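Local coordinates for uncharacterized protein lp_2219 (Lactobacillus plantarum, PDB 3HFQ) that is of unknown function but has the seven-bladed beta-propeller fold of the lactonase family, and so may act on a sugar lactone or a related compound, at residues G160-Y165 against M183-G188; A212-D217 against G221-L226. The protein carries 1 engineered substitution. One frame throughout, in Å; residues are numbered along the deposited sequence.

In the fold
Interactions 1 and 2 lie on the same side of the propeller's centre, their own centres about 14 Å apart, and meet along the seam between two successive blades. Interaction 1 is buried: a carboxylate in the turn before strand 163-169 holds the link that leads from strand 175-182 into the next blade. Interaction 2, partly buried, pairs the last two strands of that next blade, with a largely apolar side turned to the preceding blade and a more exposed side carrying Thr224 and Leu226. The first contact works by a few polar bonds to backbone N-H groups, the second by a ladder plus apolar packing. Between the two, Val164 touches Phe223, and Phe187 touches Ala212.

Interaction 1: G160-Y165 against M183-G188; sequences GSDKVY and MEAGFG
Asp162 grips residues 183-188 with both its backbone and its carboxylate. Its carbonyl O takes a nearly straight bond from Met183 N (2.8 Å), while the side chain, CG lying beside its own backbone N (chi1 -72°), turns both oxygens toward the link beyond Met183. OD1 receives Gly188 N at 2.7 Å, nearly along its C-O axis; OD2 receives Gly186 N at 2.8 Å from above the carboxylate plane. The two bonds fix the rotation of the carboxylate against a type II beta turn, Glu184 to Phe187, closed by Phe187 N to Glu184 O (3.1 Å), and against the residue just after it. Asp162 itself has a left-handed backbone conformation and, with Lys163, faces Asp158 as a G1 beta bulge at the hairpin between two strands of one propeller blade; the turn it holds belongs to the crossing into the following blade. Met183, a selenomethionine, brings CB and CG against Asp162 O, CB at 3.7 Å, then bends at chi2 and chi3 so that its end leaves toward Leu203 and Gln225 of that blade. Gly188 adopts positive phi, which favours glycine, and presents its N-H to OD1. Pro134 and Gln138, from a loop, also touch the Asp162 side chain.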
ATOM      1  N   GLY A 160      -1.096 -12.134   9.859  1.00  6.95           N
ATOM      2  CA  GLY A 160      -1.488 -13.392  10.465  1.00 12.01           C
ATOM      3  C   GLY A 160      -0.984 -13.657  11.874  1.00 17.71           C
ATOM      4  O   GLY A 160      -1.686 -14.281  12.675  1.00 15.75           O
ATOM      5  N   SER A 161       0.217 -13.185  12.190  1.00 13.92           N
ATOM      6  CA  SER A 161       0.794 -13.415  13.512  1.00 15.89           C
ATOM      7  C   SER A 161       0.882 -12.174  14.401  1.00 16.53           C
ATOM      8  O   SER A 161       1.454 -12.232  15.488  1.00 18.76           O
ATOM      9  CB  SER A 161       2.189 -14.020  13.363  1.00 20.59           C
ATOM     10  OG  SER A 161       3.053 -13.106  12.717  1.00 27.90           O
ATOM     11  N   ASP A 162       0.319 -11.059  13.943  1.00 14.76           N
ATOM     12  CA  ASP A 162       0.341  -9.809  14.706  1.00 12.32           C
ATOM     13  C   ASP A 162       1.754  -9.322  15.004  1.00 13.72           C
ATOM     14  O   ASP A 162       2.049  -8.903  16.124  1.00 14.45           O
ATOM     15  CB  ASP A 162      -0.422  -9.970  16.027  1.00 15.83           C
ATOM     16  CG  ASP A 162      -1.919 -10.061  15.830  1.00 20.44           C
ATOM     17  OD1 ASP A 162      -2.478  -9.187  15.135  1.00 18.24           O
ATOM     18  OD2 ASP A 162      -2.539 -11.001  16.373  1.00 19.57           O
ATOM     19  N   LYS A 163       2.627  -9.363  14.003  1.00 13.21           N
ATOM     20  CA  LYS A 163       4.002  -8.923  14.205  1.00 10.54           C
ATOM     21  C   LYS A 163       4.526  -8.002  13.118  1.00 15.67           C
ATOM     22  O   LYS A 163       4.126  -8.092  11.954  1.00 15.52           O
ATOM     23  CB  LYS A 163       4.933 -10.135  14.312  1.00 11.01           C
ATOM     24  CG  LYS A 163       4.713 -10.994  15.548  1.00 16.97           C
ATOM     25  CD  LYS A 163       5.534 -12.272  15.475  1.00 26.53           C
ATOM     26  CE  LYS A 163       5.284 -13.168  16.681  1.00 35.72           C
ATOM     27  NZ  LYS A 163       5.720 -12.539  17.961  1.00 35.53           N
ATOM     28  N   VAL A 164       5.419  -7.104  13.518  1.00 11.51           N
ATOM     29  CA  VAL A 164       6.056  -6.194  12.583  1.00 13.92           C
ATOM     30  C   VAL A 164       7.549  -6.457  12.708  1.00 15.55           C
ATOM     31  O   VAL A 164       8.163  -6.168  13.740  1.00 11.99           O
ATOM     32  CB  VAL A 164       5.778  -4.705  12.906  1.00 14.59           C
ATOM     33  CG1 VAL A 164       6.494  -3.823  11.890  1.00 11.71           C
ATOM     34  CG2 VAL A 164       4.279  -4.425  12.865  1.00 12.48           C
ATOM     35  N   TYR A 165       8.121  -7.034  11.662  1.00  9.97           N
ATOM     36  CA  TYR A 165       9.539  -7.343  11.642  1.00 10.20           C
ATOM     37  C   TYR A 165      10.335  -6.218  10.996  1.00 15.65           C
ATOM     38  O   TYR A 165       9.824  -5.477  10.155  1.00 13.99           O
ATOM     39  CB  TYR A 165       9.820  -8.601  10.816  1.00 12.92           C
ATOM     40  CG  TYR A 165       9.222  -9.890  11.325  1.00 13.88           C
ATOM     41  CD1 TYR A 165       7.900 -10.235  11.042  1.00 15.54           C
ATOM     42  CD2 TYR A 165       9.998 -10.790  12.049  1.00 16.89           C
ATOM     43  CE1 TYR A 165       7.364 -11.447  11.478  1.00 14.18           C
ATOM     44  CE2 TYR A 165       9.476 -11.999  12.490  1.00 18.37           C
ATOM     45  CZ  TYR A 165       8.163 -12.327  12.195  1.00 19.54           C
ATOM     46  OH  TYR A 165       7.656 -13.536  12.619  1.00 19.05           O
HETATM   47  N   MSE A 183       2.175  -7.207  18.346  1.00 15.61           N
HETATM   48  CA  MSE A 183       0.986  -6.433  18.669  1.00 17.01           C
HETATM   49  C   MSE A 183      -0.018  -7.264  19.454  1.00 17.23           C
HETATM   50  O   MSE A 183       0.064  -8.491  19.471  1.00 14.37           O
HETATM   51  CB  MSE A 183       0.349  -5.919  17.378  1.00 13.85           C
HETATM   52  CG  MSE A 183       1.340  -5.185  16.484  1.00 15.58           C
HETATM   53 SE   MSE A 183       1.795  -3.438  17.165  1.00 32.52          SE
HETATM   54  CE  MSE A 183       2.646  -3.885  18.839  1.00 83.66           C
ATOM     55  N   GLU A 184      -0.956  -6.590  20.114  1.00 14.72           N
ATOM     56  CA  GLU A 184      -1.989  -7.288  20.874  1.00 20.22           C
ATOM     57  C   GLU A 184      -2.685  -8.278  19.941  1.00 18.54           C
ATOM     58  O   GLU A 184      -2.949  -7.969  18.778  1.00 16.40           O
ATOM     59  CB  GLU A 184      -3.014  -6.290  21.428  1.00 30.52           C
ATOM     60  CG  GLU A 184      -2.545  -5.487  22.638  1.00 47.15           C
ATOM     61  CD  GLU A 184      -2.562  -6.292  23.931  1.00 58.63           C
ATOM     62  OE1 GLU A 184      -1.740  -7.222  24.075  1.00 61.42           O
ATOM     63  OE2 GLU A 184      -3.404  -5.992  24.803  1.00 62.84           O
ATOM     64  N   ALA A 185      -2.982  -9.468  20.454  1.00 16.79           N
ATOM     65  CA  ALA A 185      -3.625 -10.506  19.654  1.00 20.49           C
ATOM     66  C   ALA A 185      -4.892 -10.024  18.946  1.00 18.43           C
ATOM     67  O   ALA A 185      -5.793  -9.470  19.574  1.00 16.24           O
ATOM     68  CB  ALA A 185      -3.945 -11.712  20.533  1.00 19.44           C
ATOM     69  N   GLY A 186      -4.949 -10.242  17.634  1.00 14.33           N
ATOM     70  CA  GLY A 186      -6.113  -9.836  16.863  1.00 15.37           C
ATOM     71  C   GLY A 186      -6.029  -8.453  16.235  1.00 14.58           C
ATOM     72  O   GLY A 186      -6.966  -8.009  15.567  1.00 13.14           O
ATOM     73  N   PHE A 187      -4.914  -7.767  16.450  1.00 14.75           N
ATOM     74  CA  PHE A 187      -4.726  -6.432  15.890  1.00 17.53           C
ATOM     75  C   PHE A 187      -4.770  -6.502  14.366  1.00 15.08           C
ATOM     76  O   PHE A 187      -5.384  -5.655  13.718  1.00 14.50           O
ATOM     77  CB  PHE A 187      -3.387  -5.846  16.359  1.00 13.53           C
ATOM     78  CG  PHE A 187      -3.138  -4.433  15.890  1.00 15.45           C
ATOM     79  CD1 PHE A 187      -2.387  -4.185  14.745  1.00 13.75           C
ATOM     80  CD2 PHE A 187      -3.661  -3.350  16.594  1.00 17.46           C
ATOM     81  CE1 PHE A 187      -2.157  -2.877  14.306  1.00 10.99           C
ATOM     82  CE2 PHE A 187      -3.442  -2.042  16.168  1.00 14.40           C
ATOM     83  CZ  PHE A 187      -2.686  -1.802  15.020  1.00 13.37           C
ATOM     84  N   GLY A 188      -4.125  -7.525  13.808  1.00 11.77           N
ATOM     85  CA  GLY A 188      -4.098  -7.707  12.365  1.00  9.64           C
ATOM     86  C   GLY A 188      -3.411  -6.578  11.616  1.00 12.72           C
ATOM     87  O   GLY A 188      -4.031  -5.947  10.756  1.00 14.07           O
TER

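Interaction 2: A212-D217 against G221-L226; sequences ASLKYD and GAFTQL
Ser213 O accepts Leu226 N at 2.7 Å, and Lys215 exchanges two bonds with Thr224, Lys215 N to Thr224 O at 2.9 Å and Thr224 N to Lys215 O at 3.0 Å. These bind strands 210-217 and 222-230 as the antiparallel outer hairpin of a four-stranded propeller blade. At its turn Gly221 and Ala222 both face Asp217, a G1 beta bulge: Asp217 O takes Gly221 N at 2.7 Å, and Asp217 N gives to Ala222 O at 3.1 Å. Gly221 has the positive phi that favours glycine there. On the side bearing Leu214, Tyr216 and Phe223, the Phe223 ring is clasped between Tyr216, its partner in a non-hydrogen-bonded pair, and Leu214, diagonally placed. Leu214 CD1 lies over one face, 4.2 Å from the ring centroid and 23° off the normal, a CH-pi contact, and Tyr216 CD1 sits above the opposite face, toward the rim. The two rings meet obliquely, planes at 49°, with Tyr216 CD1 3.5 Å from Phe223 CE1. Swung away from its own N (chi1 -180°), the Tyr216 ring runs along the partner strand until OH lies 3.6 Å from Gly221 CA; the hydroxyl is hydrogen-bonded to Asp151. Cut back to an alanine, this position would probably leave Asp151 without its hydroxyl partner, a gap beside Gly221 and one face of the Phe223 ring without this cover. Phe223 also packs on Val164, Val166 and Leu181 of the preceding blade. Across the sheet, both methyl groups of Leu226 rest on Lys215 CB, while Lys215 NZ bonds to Gln199 and makes a cation-pi contact with Tyr200. The chemistry is thus divided: backbone bonds set the pairing, and the mostly apolar side, with one tyrosine hydroxyl bonded beyond it, packs the hairpin on the preceding blade.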
ATOM      1  N   ALA A 212      -1.995   2.197  15.234  1.00 10.60           N
ATOM      2  CA  ALA A 212      -1.065   2.247  16.346  1.00 12.17           C
ATOM      3  C   ALA A 212       0.027   3.254  16.013  1.00 13.16           C
ATOM      4  O   ALA A 212       0.588   3.223  14.915  1.00 11.86           O
ATOM      5  CB  ALA A 212      -0.451   0.871  16.577  1.00 14.30           C
ATOM      6  N   SER A 213       0.306   4.171  16.935  1.00  9.41           N
ATOM      7  CA  SER A 213       1.381   5.128  16.713  1.00 12.85           C
ATOM      8  C   SER A 213       2.612   4.453  17.303  1.00 13.22           C
ATOM      9  O   SER A 213       2.553   3.919  18.412  1.00 13.69           O
ATOM     10  CB  SER A 213       1.115   6.454  17.438  1.00 14.80           C
ATOM     11  OG  SER A 213       0.129   7.223  16.774  1.00 18.85           O
ATOM     12  N   LEU A 214       3.718   4.465  16.565  1.00 10.56           N
ATOM     13  CA  LEU A 214       4.947   3.829  17.028  1.00 12.89           C
ATOM     14  C   LEU A 214       6.125   4.787  16.959  1.00 14.59           C
ATOM     15  O   LEU A 214       6.188   5.638  16.072  1.00 11.78           O
ATOM     16  CB  LEU A 214       5.285   2.619  16.152  1.00  9.86           C
ATOM     17  CG  LEU A 214       4.176   1.623  15.799  1.00 12.42           C
ATOM     18  CD1 LEU A 214       4.691   0.668  14.732  1.00 13.37           C
ATOM     19  CD2 LEU A 214       3.731   0.868  17.049  1.00 12.45           C
ATOM     20  N   LYS A 215       7.051   4.643  17.903  1.00  9.68           N
ATOM     21  CA  LYS A 215       8.263   5.448  17.908  1.00  8.18           C
ATOM     22  C   LYS A 215       9.329   4.521  17.328  1.00 11.75           C
ATOM     23  O   LYS A 215       9.447   3.370  17.751  1.00 14.02           O
ATOM     24  CB  LYS A 215       8.652   5.846  19.338  1.00 14.52           C
ATOM     25  CG  LYS A 215       9.953   6.641  19.433  1.00 14.62           C
ATOM     26  CD  LYS A 215       9.786   8.069  18.924  1.00 21.84           C
ATOM     27  CE  LYS A 215      11.121   8.807  18.859  1.00 25.65           C
ATOM     28  NZ  LYS A 215      12.019   8.228  17.817  1.00 23.29           N
ATOM     29  N   TYR A 216      10.091   5.006  16.355  1.00 11.03           N
ATOM     30  CA  TYR A 216      11.141   4.195  15.743  1.00 10.50           C
ATOM     31  C   TYR A 216      12.510   4.760  16.105  1.00 12.18           C
ATOM     32  O   TYR A 216      12.715   5.970  16.067  1.00 12.86           O
ATOM     33  CB  TYR A 216      10.982   4.186  14.220  1.00 10.02           C
ATOM     34  CG  TYR A 216      12.024   3.361  13.493  1.00  9.91           C
ATOM     35  CD1 TYR A 216      12.026   1.969  13.582  1.00  9.56           C
ATOM     36  CD2 TYR A 216      13.001   3.973  12.707  1.00 11.31           C
ATOM     37  CE1 TYR A 216      12.974   1.205  12.904  1.00 13.62           C
ATOM     38  CE2 TYR A 216      13.956   3.221  12.027  1.00 14.33           C
ATOM     39  CZ  TYR A 216      13.935   1.835  12.128  1.00 15.57           C
ATOM     40  OH  TYR A 216      14.865   1.085  11.443  1.00 13.03           O
ATOM     41  N   ASP A 217      13.442   3.878  16.453  1.00 15.37           N
ATOM     42  CA  ASP A 217      14.797   4.295  16.802  1.00 12.70           C
ATOM     43  C   ASP A 217      15.782   3.705  15.793  1.00 13.35           C
ATOM     44  O   ASP A 217      15.940   2.489  15.707  1.00 11.23           O
ATOM     45  CB  ASP A 217      15.151   3.817  18.215  1.00 13.08           C
ATOM     46  CG  ASP A 217      16.491   4.351  18.697  1.00 18.61           C
ATOM     47  OD1 ASP A 217      17.174   5.056  17.924  1.00 20.07           O
ATOM     48  OD2 ASP A 217      16.856   4.065  19.853  1.00 22.09           O
ATOM     49  N   GLY A 221      16.900  -0.004  15.450  1.00 14.64           N
ATOM     50  CA  GLY A 221      16.133  -0.570  14.356  1.00 16.22           C
ATOM     51  C   GLY A 221      14.884  -1.225  14.921  1.00 15.95           C
ATOM     52  O   GLY A 221      14.393  -2.214  14.383  1.00 17.48           O
ATOM     53  N   ALA A 222      14.372  -0.667  16.017  1.00 12.42           N
ATOM     54  CA  ALA A 222      13.187  -1.211  16.671  1.00  8.56           C
ATOM     55  C   ALA A 222      12.115  -0.167  16.980  1.00 11.13           C
ATOM     56  O   ALA A 222      12.359   1.039  16.910  1.00 11.64           O
ATOM     57  CB  ALA A 222      13.586  -1.935  17.952  1.00 11.01           C
ATOM     58  N   PHE A 223      10.934  -0.660  17.345  1.00 11.47           N
ATOM     59  CA  PHE A 223       9.778   0.175  17.650  1.00 13.56           C
ATOM     60  C   PHE A 223       9.334   0.090  19.106  1.00 18.14           C
ATOM     61  O   PHE A 223       9.686  -0.843  19.836  1.00 16.17           O
ATOM     62  CB  PHE A 223       8.568  -0.264  16.815  1.00 14.70           C
ATOM     63  CG  PHE A 223       8.720  -0.075  15.337  1.00 13.45           C
ATOM     64  CD1 PHE A 223       8.545   1.178  14.761  1.00 14.99           C
ATOM     65  CD2 PHE A 223       8.964  -1.166  14.507  1.00 17.53           C
ATOM     66  CE1 PHE A 223       8.599   1.340  13.380  1.00 14.36           C
ATOM     67  CE2 PHE A 223       9.023  -1.014  13.125  1.00 17.00           C
ATOM     68  CZ  PHE A 223       8.837   0.242  12.563  1.00 18.83           C
ATOM     69  N   THR A 224       8.527   1.073  19.492  1.00 15.37           N
ATOM     70  CA  THR A 224       7.917   1.153  20.813  1.00 11.60           C
ATOM     71  C   THR A 224       6.500   1.647  20.526  1.00 11.17           C
ATOM     72  O   THR A 224       6.325   2.692  19.898  1.00 13.50           O
ATOM     73  CB  THR A 224       8.622   2.174  21.736  1.00 14.41           C
ATOM     74  OG1 THR A 224       9.950   1.722  22.029  1.00 17.67           O
ATOM     75  CG2 THR A 224       7.851   2.321  23.049  1.00 17.40           C
ATOM     76  N   GLN A 225       5.493   0.890  20.953  1.00 12.35           N
ATOM     77  CA  GLN A 225       4.109   1.298  20.717  1.00 17.91           C
ATOM     78  C   GLN A 225       3.769   2.479  21.623  1.00 17.09           C
ATOM     79  O   GLN A 225       4.004   2.420  22.830  1.00 15.25           O
ATOM     80  CB  GLN A 225       3.151   0.140  21.001  1.00 18.87           C
ATOM     81  CG  GLN A 225       1.693   0.479  20.716  1.00 22.96           C
ATOM     82  CD  GLN A 225       0.754  -0.658  21.044  1.00 23.31           C
ATOM     83  OE1 GLN A 225       0.855  -1.743  20.473  1.00 19.21           O
ATOM     84  NE2 GLN A 225      -0.167  -0.418  21.971  1.00 26.85           N
ATOM     85  N   LEU A 226       3.216   3.542  21.044  1.00 13.16           N
ATOM     86  CA  LEU A 226       2.863   4.738  21.811  1.00 20.08           C
ATOM     87  C   LEU A 226       1.396   4.842  22.219  1.00 30.89           C
ATOM     88  O   LEU A 226       1.083   5.163  23.367  1.00 34.90           O
ATOM     89  CB  LEU A 226       3.248   5.989  21.018  1.00 22.40           C
ATOM     90  CG  LEU A 226       4.658   6.560  21.177  1.00 27.03           C
ATOM     91  CD1 LEU A 226       5.640   5.500  21.665  1.00 25.89           C
ATOM     92  CD2 LEU A 226       5.084   7.153  19.848  1.00 20.78           C
TER